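Local coordinates for MoaF-like domain-containing protein (Burkholderia vietnamiensis, PDB 5HAL) that is of unknown function but, as a calycin-like beta barrel of the MoaF-like family, may bind a small ligand inside the barrel, at residues 18-23 with 34-38; 22-27 with 109-115; 68-73 with 85-90. All blocks are in the same frame, centred on the assembly; numbering follows the deposited sequence. Where two conformers were deposited one is given.

Contact 1: 18-23 with 34-38; sequences FAGKTF and NAYDE
Phe18 and Tyr36 form the aromatic part of this contact, an edge-to-face (T-shaped) pair. The edge of the Phe18 ring comes down on one face of Tyr36, with CD2 over the middle of the tyrosine ring and 3.6 Å from Tyr36 CG; the planes stand at 64° and the centroids are 4.7 Å apart. Phe18 CG lies between its own backbone N and carbonyl carbon (chi1 44°), which, with the side chain directed at the other strand, brings the ring over Tyr36. Phe23 and Tyr36 meet edge to edge, CD2 to CD2 at 3.9 Å, the two side chains crossing at about a right angle. Tyr36 is thus touched on a face by one phenylalanine and at its rim by another, all three buried.

The backbone bonds fall into two groups. Phe23 and Asn34 make a hydrogen-bonded antiparallel pair, each N donating to the other's O, and Tyr36 N donates to Lys21 O at 2.8 Å. Beyond the paired residues the chain makes a type II turn from Phe18 to Lys21, with Gly20 at a positive phi. There the bonding weakens: Gly20 N gives a bent, weak bond to Tyr36 O (2.8 Å, 126° at the hydrogen) and a longer weak one to Asp37 O.

On the face of the sheet bearing Thr22 and Ala35 the packing is small and close, Thr22 OG1 lying 3.2 Å from Ala35 CB. Asp37 turns from the contact; OD1 accepts from Asp39 N and OD2 forms a salt bridge with Arg44.

Tyr61 meets Tyr36 edge to face, while Phe89 and Tyr71 add their rings to Phe18. This is the open end of an antiparallel beta hairpin, strands 22-27 and 30-36, whose aromatic side chains line the interior of a calycin-like barrel.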
loop_
_atom_site.group_PDB
_atom_site.type_symbol
_atom_site.label_atom_id
_atom_site.label_comp_id
_atom_site.label_asym_id
_atom_site.label_seq_id
_atom_site.Cartn_x
_atom_site.Cartn_y
_atom_site.Cartn_z
ATOM N N PHE A 18 4.696 9.792 -5.572
ATOM C CA PHE A 18 5.372 8.888 -4.655
ATOM C C PHE A 18 6.276 7.875 -5.361
ATOM O O PHE A 18 6.847 7.003 -4.694
ATOM C CB PHE A 18 4.344 8.166 -3.769
ATOM C CG PHE A 18 3.133 7.649 -4.503
ATOM C CD1 PHE A 18 1.970 8.411 -4.583
ATOM C CD2 PHE A 18 3.143 6.383 -5.088
ATOM C CE1 PHE A 18 0.845 7.919 -5.244
ATOM C CE2 PHE A 18 2.020 5.890 -5.762
ATOM C CZ PHE A 18 0.873 6.652 -5.832
ATOM N N ALA A 19 6.451 7.982 -6.676
ATOM C CA ALA A 19 7.341 7.056 -7.372
ATOM C C ALA A 19 8.780 7.246 -6.894
ATOM O O ALA A 19 9.213 8.361 -6.608
ATOM C CB ALA A 19 7.260 7.261 -8.891
ATOM N N GLY A 20 9.523 6.147 -6.804
ATOM C CA GLY A 20 10.907 6.223 -6.370
ATOM C C GLY A 20 11.105 6.392 -4.874
ATOM O O GLY A 20 12.217 6.710 -4.450
ATOM N N LYS A 21 10.071 6.158 -4.065
ATOM C CA LYS A 21 10.098 6.397 -2.629
ATOM C C LYS A 21 9.498 5.211 -1.892
ATOM O O LYS A 21 8.720 4.438 -2.454
ATOM C CB LYS A 21 9.315 7.676 -2.264
ATOM C CG LYS A 21 9.952 8.955 -2.839
ATOM C CD LYS A 21 8.965 10.112 -2.776
ATOM C CE LYS A 21 9.476 11.304 -3.566
ATOM N NZ LYS A 21 8.394 12.304 -3.755
ATOM N N THR A 22 9.845 5.091 -0.610
ATOM C CA THR A 22 9.367 4.014 0.246
ATOM C C THR A 22 8.675 4.602 1.469
ATOM O O THR A 22 9.120 5.611 2.020
ATOM C CB THR A 22 10.522 3.089 0.661
ATOM O OG1 THR A 22 11.071 2.478 -0.510
ATOM C CG2 THR A 22 10.044 1.985 1.620
ATOM N N PHE A 23 7.577 3.969 1.880
ATOM C CA PHE A 23 6.754 4.437 2.986
ATOM C C PHE A 23 6.498 3.292 3.947
ATOM O O PHE A 23 6.281 2.155 3.525
ATOM C CB PHE A 23 5.425 5.033 2.456
ATOM C CG PHE A 23 5.654 6.137 1.484
ATOM C CD1 PHE A 23 5.764 7.450 1.929
ATOM C CD2 PHE A 23 5.891 5.853 0.139
ATOM C CE1 PHE A 23 6.047 8.475 1.041
ATOM C CE2 PHE A 23 6.176 6.870 -0.759
ATOM C CZ PHE A 23 6.252 8.188 -0.308
ATOM N N ASN A 34 5.912 -0.019 1.877
ATOM C CA ASN A 34 5.466 0.031 0.483
ATOM C C ASN A 34 6.518 0.830 -0.291
ATOM O O ASN A 34 6.672 2.037 -0.065
ATOM C CB ASN A 34 4.078 0.676 0.320
ATOM C CG ASN A 34 2.958 -0.010 1.133
ATOM O OD1 ASN A 34 1.923 0.610 1.394
ATOM N ND2 ASN A 34 3.154 -1.266 1.521
ATOM N N ALA A 35 7.234 0.166 -1.207
ATOM C CA ALA A 35 8.358 0.765 -1.923
ATOM C C ALA A 35 7.968 0.931 -3.382
ATOM O O ALA A 35 7.903 -0.052 -4.125
ATOM C CB ALA A 35 9.621 -0.089 -1.809
ATOM N N TYR A 36 7.743 2.168 -3.797
ATOM C CA TYR A 36 7.289 2.454 -5.150
ATOM C C TYR A 36 8.485 2.592 -6.081
ATOM O O TYR A 36 9.316 3.492 -5.912
ATOM C CB TYR A 36 6.416 3.708 -5.163
ATOM C CG TYR A 36 5.136 3.424 -4.416
ATOM C CD1 TYR A 36 4.071 2.794 -5.054
ATOM C CD2 TYR A 36 5.019 3.708 -3.055
ATOM C CE1 TYR A 36 2.907 2.494 -4.367
ATOM C CE2 TYR A 36 3.851 3.417 -2.354
ATOM C CZ TYR A 36 2.798 2.807 -3.024
ATOM O OH TYR A 36 1.638 2.499 -2.356
ATOM N N ASP A 37 8.552 1.695 -7.064
ATOM C CA ASP A 37 9.543 1.749 -8.131
ATOM C C ASP A 37 9.502 3.097 -8.849
ATOM O O ASP A 37 8.448 3.730 -8.966
ATOM C CB ASP A 37 9.271 0.619 -9.132
ATOM C CG ASP A 37 10.457 0.344 -10.043
ATOM O OD1 ASP A 37 10.674 1.119 -10.993
ATOM O OD2 ASP A 37 11.187 -0.639 -9.797
ATOM N N GLU A 38 10.668 3.529 -9.352
ATOM C CA GLU A 38 10.729 4.732 -10.181
ATOM C C GLU A 38 9.810 4.639 -11.386
ATOM O O GLU A 38 9.402 5.676 -11.921
ATOM C CB GLU A 38 12.169 5.006 -10.680
ATOM C CG GLU A 38 13.153 5.424 -9.595
ATOM C CD GLU A 38 14.515 5.908 -10.131
ATOM O OE1 GLU A 38 15.122 5.276 -11.035
ATOM O OE2 GLU A 38 14.988 6.942 -9.629
#

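Contact 2: 22-27 with 109-115; sequences TFEVRY and DGSLRAV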
loop_
_atom_site.group_PDB
_atom_site.type_symbol
_atom_site.label_atom_id
_atom_site.label_comp_id
_atom_site.label_asym_id
_atom_site.label_seq_id
_atom_site.Cartn_x
_atom_site.Cartn_y
_atom_site.Cartn_z
ATOM N N THR A 22 9.845 5.091 -0.610
ATOM C CA THR A 22 9.367 4.014 0.246
ATOM C C THR A 22 8.675 4.602 1.469
ATOM O O THR A 22 9.120 5.611 2.020
ATOM C CB THR A 22 10.522 3.089 0.661
ATOM O OG1 THR A 22 11.071 2.478 -0.510
ATOM C CG2 THR A 22 10.044 1.985 1.620
ATOM N N PHE A 23 7.577 3.969 1.880
ATOM C CA PHE A 23 6.754 4.437 2.986
ATOM C C PHE A 23 6.498 3.292 3.947
ATOM O O PHE A 23 6.281 2.155 3.525
ATOM C CB PHE A 23 5.425 5.033 2.456
ATOM C CG PHE A 23 5.654 6.137 1.484
ATOM C CD1 PHE A 23 5.764 7.450 1.929
ATOM C CD2 PHE A 23 5.891 5.853 0.139
ATOM C CE1 PHE A 23 6.047 8.475 1.041
ATOM C CE2 PHE A 23 6.176 6.870 -0.759
ATOM C CZ PHE A 23 6.252 8.188 -0.308
ATOM N N GLU A 24 6.536 3.591 5.241
ATOM C CA GLU A 24 6.120 2.634 6.254
ATOM C C GLU A 24 4.675 2.900 6.658
ATOM O O GLU A 24 4.320 4.029 7.020
ATOM C CB GLU A 24 7.023 2.701 7.481
ATOM C CG GLU A 24 6.630 1.689 8.530
ATOM C CD GLU A 24 7.591 1.675 9.704
ATOM O OE1 GLU A 24 7.538 2.613 10.529
ATOM O OE2 GLU A 24 8.406 0.729 9.787
ATOM N N VAL A 25 3.844 1.862 6.601
ATOM C CA VAL A 25 2.459 1.942 7.044
ATOM C C VAL A 25 2.317 1.099 8.303
ATOM O O VAL A 25 2.799 -0.038 8.352
ATOM C CB VAL A 25 1.479 1.497 5.939
ATOM C CG1 VAL A 25 1.366 2.588 4.875
ATOM C CG2 VAL A 25 1.914 0.167 5.284
ATOM N N ARG A 26 1.677 1.661 9.326
ATOM C CA ARG A 26 1.494 0.981 10.603
ATOM C C ARG A 26 0.009 0.942 10.940
ATOM O O ARG A 26 -0.638 1.988 11.034
ATOM C CB ARG A 26 2.281 1.673 11.724
ATOM C CG ARG A 26 3.743 1.973 11.390
ATOM C CD ARG A 26 4.534 2.407 12.635
ATOM N NE ARG A 26 4.775 1.266 13.518
ATOM C CZ ARG A 26 5.954 0.669 13.681
ATOM N NH1 ARG A 26 6.055 -0.378 14.490
ATOM N NH2 ARG A 26 7.032 1.121 13.047
ATOM N N TYR A 27 -0.522 -0.262 11.125
ATOM C CA TYR A 27 -1.911 -0.474 11.492
ATOM C C TYR A 27 -1.952 -1.368 12.723
ATOM O O TYR A 27 -0.944 -1.954 13.124
ATOM C CB TYR A 27 -2.714 -1.124 10.356
ATOM C CG TYR A 27 -2.406 -0.638 8.955
ATOM C CD1 TYR A 27 -3.064 0.462 8.412
ATOM C CD2 TYR A 27 -1.484 -1.297 8.161
ATOM C CE1 TYR A 27 -2.794 0.893 7.118
ATOM C CE2 TYR A 27 -1.208 -0.871 6.877
ATOM C CZ TYR A 27 -1.868 0.226 6.362
ATOM O OH TYR A 27 -1.582 0.649 5.088
ATOM N N ASP A 109 -6.870 1.064 9.406
ATOM C CA ASP A 109 -6.391 2.401 9.118
ATOM C C ASP A 109 -5.256 2.729 10.075
ATOM O O ASP A 109 -5.279 2.320 11.238
ATOM C CB ASP A 109 -7.527 3.420 9.193
ATOM C CG ASP A 109 -7.743 3.917 10.563
ATOM O OD1 ASP A 109 -8.278 3.142 11.379
ATOM O OD2 ASP A 109 -7.372 5.081 10.825
ATOM N N GLY A 110 -4.244 3.419 9.571
ATOM C CA GLY A 110 -3.111 3.751 10.398
ATOM C C GLY A 110 -2.302 4.891 9.846
ATOM O O GLY A 110 -2.803 5.730 9.096
ATOM N N SER A 111 -1.037 4.920 10.247
ATOM C CA SER A 111 -0.118 5.975 9.879
ATOM C C SER A 111 0.634 5.607 8.606
ATOM O O SER A 111 0.732 4.439 8.225
ATOM C CB SER A 111 0.877 6.229 11.005
ATOM O OG SER A 111 1.610 5.047 11.262
ATOM N N LEU A 112 1.173 6.637 7.962
ATOM C CA LEU A 112 1.983 6.488 6.760
ATOM C C LEU A 112 3.108 7.506 6.837
ATOM O O LEU A 112 2.857 8.694 7.039
ATOM C CB LEU A 112 1.149 6.699 5.489
ATOM C CG LEU A 112 1.882 6.676 4.141
ATOM C CD1 LEU A 112 0.971 6.150 3.034
ATOM C CD2 LEU A 112 2.423 8.048 3.765
ATOM N N ARG A 113 4.352 7.045 6.691
ATOM C CA ARG A 113 5.464 7.988 6.755
ATOM C C ARG A 113 6.595 7.562 5.822
ATOM O O ARG A 113 6.852 6.371 5.624
ATOM C CB ARG A 113 5.995 8.151 8.185
ATOM C CG ARG A 113 6.710 6.941 8.713
ATOM C CD ARG A 113 7.628 7.281 9.885
ATOM N NE ARG A 113 8.546 6.175 10.147
ATOM C CZ ARG A 113 9.827 6.159 9.789
ATOM N NH1 ARG A 113 10.370 7.206 9.175
ATOM N NH2 ARG A 113 10.573 5.096 10.059
ATOM N N ALA A 114 7.263 8.565 5.255
ATOM C CA ALA A 114 8.397 8.341 4.364
ATOM C C ALA A 114 9.569 7.709 5.106
ATOM O O ALA A 114 9.908 8.117 6.216
ATOM C CB ALA A 114 8.843 9.665 3.740
ATOM N N VAL A 115 10.184 6.706 4.481
ATOM C CA VAL A 115 11.361 6.018 5.026
ATOM C C VAL A 115 12.645 6.618 4.455
ATOM O O VAL A 115 12.683 6.962 3.276
ATOM C CB VAL A 115 11.314 4.501 4.721
ATOM C CG1 VAL A 115 12.576 3.802 5.231
ATOM C CG2 VAL A 115 10.076 3.878 5.314
ATOM O OXT VAL A 115 13.669 6.759 5.132
HETATM O O HOH W 1 3.789 4.915 9.516
HETATM O O HOH W 2 6.072 4.545 10.670
#
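Leu112 packs between Phe23 and Val25 on the buried face of the strand pair. The leucine occupies two conformers; in the one described its CD2 lies 3.9 Å from Phe23 CD1, while CD1 reaches Val25 CG1 at 4.0 Å, and the leucine and valine run side by side, pointing the same way. Phe23 also covers Ala114 with its CD1-CE1 side. Farther along, the edge of the Tyr27 ring abuts the backbone of Gly110, CD1 to N at 3.4 Å, and Gly110 CA lies close against Arg26 O in a CA-H...O contact.

Between the faces runs a regular antiparallel ladder. Glu24 with Arg113 and Arg26 with Ser111 are hydrogen-bonded pairs, and Val115 N extends the series to Thr22 O at 2.9 Å, nearly straight.

The outer face is polar. Glu24 OE1 takes a salt bridge from Arg26 NH2 at 3.0 Å, met from above the carboxylate plane, and a long one from Arg113 NE at 3.7 Å. Arg113 is extended from CG to NE and lies alongside Glu24, its guanidinium 84° from the carboxylate plane. A water joins Ser111 OG to Glu24 O, and the hydroxyl also packs against Arg26 CB.

Strand 22-27 lies between 30-36 and 105-114, so this pairing of first and last strands closes the barrel; strand 93-99 flanks 105-114, its Ser94 bonding Tyr27 OH.

Contact 3: 68-73 with 85-90; sequences ADTYAI and HIDDFA. With EDO (1,2-ethanediol), chain B.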
loop_
_atom_site.group_PDB
_atom_site.type_symbol
_atom_site.label_atom_id
_atom_site.label_comp_id
_atom_site.label_asym_id
_atom_site.label_seq_id
_atom_site.Cartn_x
_atom_site.Cartn_y
_atom_site.Cartn_z
ATOM N N ALA A 68 -6.218 16.512 -2.488
ATOM C CA ALA A 68 -4.848 16.993 -2.386
ATOM C C ALA A 68 -3.980 15.979 -1.656
ATOM O O ALA A 68 -4.312 15.541 -0.547
ATOM C CB ALA A 68 -4.822 18.339 -1.660
ATOM N N ASP A 69 -2.895 15.569 -2.303
ATOM C CA ASP A 69 -1.901 14.658 -1.741
ATOM C C ASP A 69 -2.485 13.321 -1.275
ATOM O O ASP A 69 -1.801 12.574 -0.556
ATOM C CB ASP A 69 -1.143 15.320 -0.583
ATOM C CG ASP A 69 -0.438 16.596 -1.004
ATOM O OD1 ASP A 69 0.187 16.613 -2.083
ATOM O OD2 ASP A 69 -0.519 17.586 -0.253
ATOM N N THR A 70 -3.707 12.981 -1.687
ATOM C CA THR A 70 -4.386 11.761 -1.266
ATOM C C THR A 70 -4.737 10.930 -2.496
ATOM O O THR A 70 -5.368 11.440 -3.427
ATOM C CB THR A 70 -5.661 12.086 -0.468
ATOM O OG1 THR A 70 -5.347 12.986 0.594
ATOM C CG2 THR A 70 -6.261 10.825 0.132
ATOM N N TYR A 71 -4.360 9.645 -2.488
ATOM C CA TYR A 71 -4.488 8.790 -3.661
ATOM C C TYR A 71 -5.148 7.466 -3.304
ATOM O O TYR A 71 -4.881 6.891 -2.243
ATOM C CB TYR A 71 -3.096 8.525 -4.304
ATOM C CG TYR A 71 -2.390 9.815 -4.614
ATOM C CD1 TYR A 71 -1.537 10.400 -3.691
ATOM C CD2 TYR A 71 -2.630 10.487 -5.805
ATOM C CE1 TYR A 71 -0.926 11.621 -3.958
ATOM C CE2 TYR A 71 -2.020 11.697 -6.085
ATOM C CZ TYR A 71 -1.173 12.257 -5.154
ATOM O OH TYR A 71 -0.566 13.453 -5.424
ATOM N N ALA A 72 -6.002 6.982 -4.206
ATOM C CA ALA A 72 -6.482 5.604 -4.179
ATOM C C ALA A 72 -5.479 4.716 -4.926
ATOM O O ALA A 72 -5.278 4.858 -6.139
ATOM C CB ALA A 72 -7.876 5.514 -4.797
ATOM N N ILE A 73 -4.843 3.808 -4.197
ATOM C CA ILE A 73 -3.820 2.910 -4.726
ATOM C C ILE A 73 -4.346 1.486 -4.575
ATOM O O ILE A 73 -4.733 1.083 -3.469
ATOM C CB ILE A 73 -2.489 3.108 -3.982
ATOM C CG1 ILE A 73 -2.106 4.598 -4.011
ATOM C CG2 ILE A 73 -1.372 2.226 -4.567
ATOM C CD1 ILE A 73 -0.896 4.948 -3.164
ATOM N N HIS A 85 -5.761 0.916 -0.991
ATOM C CA HIS A 85 -5.285 1.948 -0.076
ATOM C C HIS A 85 -5.923 3.286 -0.414
ATOM O O HIS A 85 -6.027 3.648 -1.587
ATOM C CB HIS A 85 -3.773 2.152 -0.182
ATOM C CG HIS A 85 -2.950 1.182 0.592
ATOM N ND1 HIS A 85 -1.715 1.519 1.111
ATOM C CD2 HIS A 85 -3.149 -0.124 0.896
ATOM C CE1 HIS A 85 -1.203 0.464 1.724
ATOM N NE2 HIS A 85 -2.055 -0.542 1.610
ATOM N N ILE A 86 -6.275 4.055 0.616
ATOM C CA ILE A 86 -6.474 5.494 0.477
ATOM C C ILE A 86 -5.391 6.133 1.325
ATOM O O ILE A 86 -5.490 6.174 2.556
ATOM C CB ILE A 86 -7.871 5.950 0.902
ATOM C CG1 ILE A 86 -8.906 5.178 0.090
ATOM C CG2 ILE A 86 -8.028 7.449 0.672
ATOM C CD1 ILE A 86 -10.252 5.232 0.665
ATOM N N ASP A 87 -4.337 6.596 0.670
ATOM C CA ASP A 87 -3.124 7.037 1.339
ATOM C C ASP A 87 -2.986 8.541 1.161
ATOM O O ASP A 87 -2.908 9.034 0.032
ATOM C CB ASP A 87 -1.906 6.294 0.789
ATOM C CG ASP A 87 -1.850 4.849 1.262
ATOM O OD1 ASP A 87 -2.678 4.490 2.120
ATOM O OD2 ASP A 87 -0.983 4.076 0.794
ATOM N N ASP A 88 -2.970 9.258 2.281
ATOM C CA ASP A 88 -2.857 10.711 2.314
ATOM C C ASP A 88 -1.430 11.027 2.743
ATOM O O ASP A 88 -1.073 10.842 3.913
ATOM C CB ASP A 88 -3.901 11.279 3.278
ATOM C CG ASP A 88 -3.838 12.801 3.432
ATOM O OD1 ASP A 88 -2.817 13.436 3.110
ATOM O OD2 ASP A 88 -4.841 13.359 3.917
ATOM N N PHE A 89 -0.609 11.490 1.791
ATOM C CA PHE A 89 0.811 11.687 2.039
ATOM C C PHE A 89 1.123 12.994 2.746
ATOM O O PHE A 89 2.268 13.186 3.167
ATOM C CB PHE A 89 1.590 11.609 0.721
ATOM C CG PHE A 89 1.582 10.239 0.113
ATOM C CD1 PHE A 89 2.651 9.383 0.297
ATOM C CD2 PHE A 89 0.478 9.787 -0.596
ATOM C CE1 PHE A 89 2.639 8.111 -0.244
ATOM C CE2 PHE A 89 0.459 8.523 -1.143
ATOM C CZ PHE A 89 1.546 7.676 -0.959
ATOM N N ALA A 90 0.152 13.895 2.884
ATOM C CA ALA A 90 0.393 15.113 3.653
ATOM C C ALA A 90 0.066 14.907 5.127
ATOM O O ALA A 90 0.858 15.271 6.000
ATOM C CB ALA A 90 -0.423 16.276 3.086
HETATM C C1 EDO B . -2.608 -4.205 2.981
HETATM O O1 EDO B . -1.826 -2.999 3.027
HETATM C C2 EDO B . -1.692 -5.424 2.984
HETATM O O2 EDO B . -2.436 -6.632 3.181
#
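Tyr71 and Phe89 cross at about a right angle, their ring planes 60° apart, with Tyr71 CD1 3.7 Å from Phe89 CE2. The phenylalanine meets the tyrosine at its edge, and CZ of the same ring approaches Ile73 CD1. Ile73 in turn crosses Asp87 nearly perpendicularly, its CD1 close to OD2.

That carboxylate oxygen belongs to a His-carboxylate pair along one strand: His85 ND1 donates to Asp87 OD2 at 2.7 Å, on the syn side and in the imidazole plane. This bond holds the ring's orientation, and in the crystal an ethanediol, probably from the crystallisation liquor, hydrogen-bonds NE2 through O1 at 2.8 Å, either atom possibly donating.

On the other face Thr70 lies obliquely across both Ile86 and Asp88. With OG1 at chi1 -52°, CG2 lies anti to the backbone N and touches Ile86 CG2 at 3.8 Å, whereas OG1 turns back to Ala68 O. Asp88 OD1 accepts from Ala90 N in an Asx turn. Between the two faces, paired backbone bonds join Tyr71 with Asp87 and Ile73 with His85.

The hairpin of strands 70-76 and 82-88 is flanked by strand 56-67 beside the former and 93-99 beside the latter, where Ser94 bonds Asp87 OD1.

Overall arrangement
The three contacts lie on one closed antiparallel barrel, their centres 11 to 13 Å apart. Contacts 1 and 2 share Thr22 and Phe23, strand 22-27 pairing with 30-36 in one and with 105-114 in the other. Side chains of contact 3 meet those of both inside the barrel: Phe23 CE1 is 3.6 Å from Phe89 CD1, Phe18 CZ the same distance from Ile73 CD1, and Leu112 CD1, in the conformer described, packs on Asp87 CG at 3.6 Å. Around His85 all three converge, its CE1 lying 3.1 Å from Asn34 OD1 and 3.4 Å from Tyr27 OH. The ethanediol bound there, probably from the crystallisation liquor, may mark a ligand pocket.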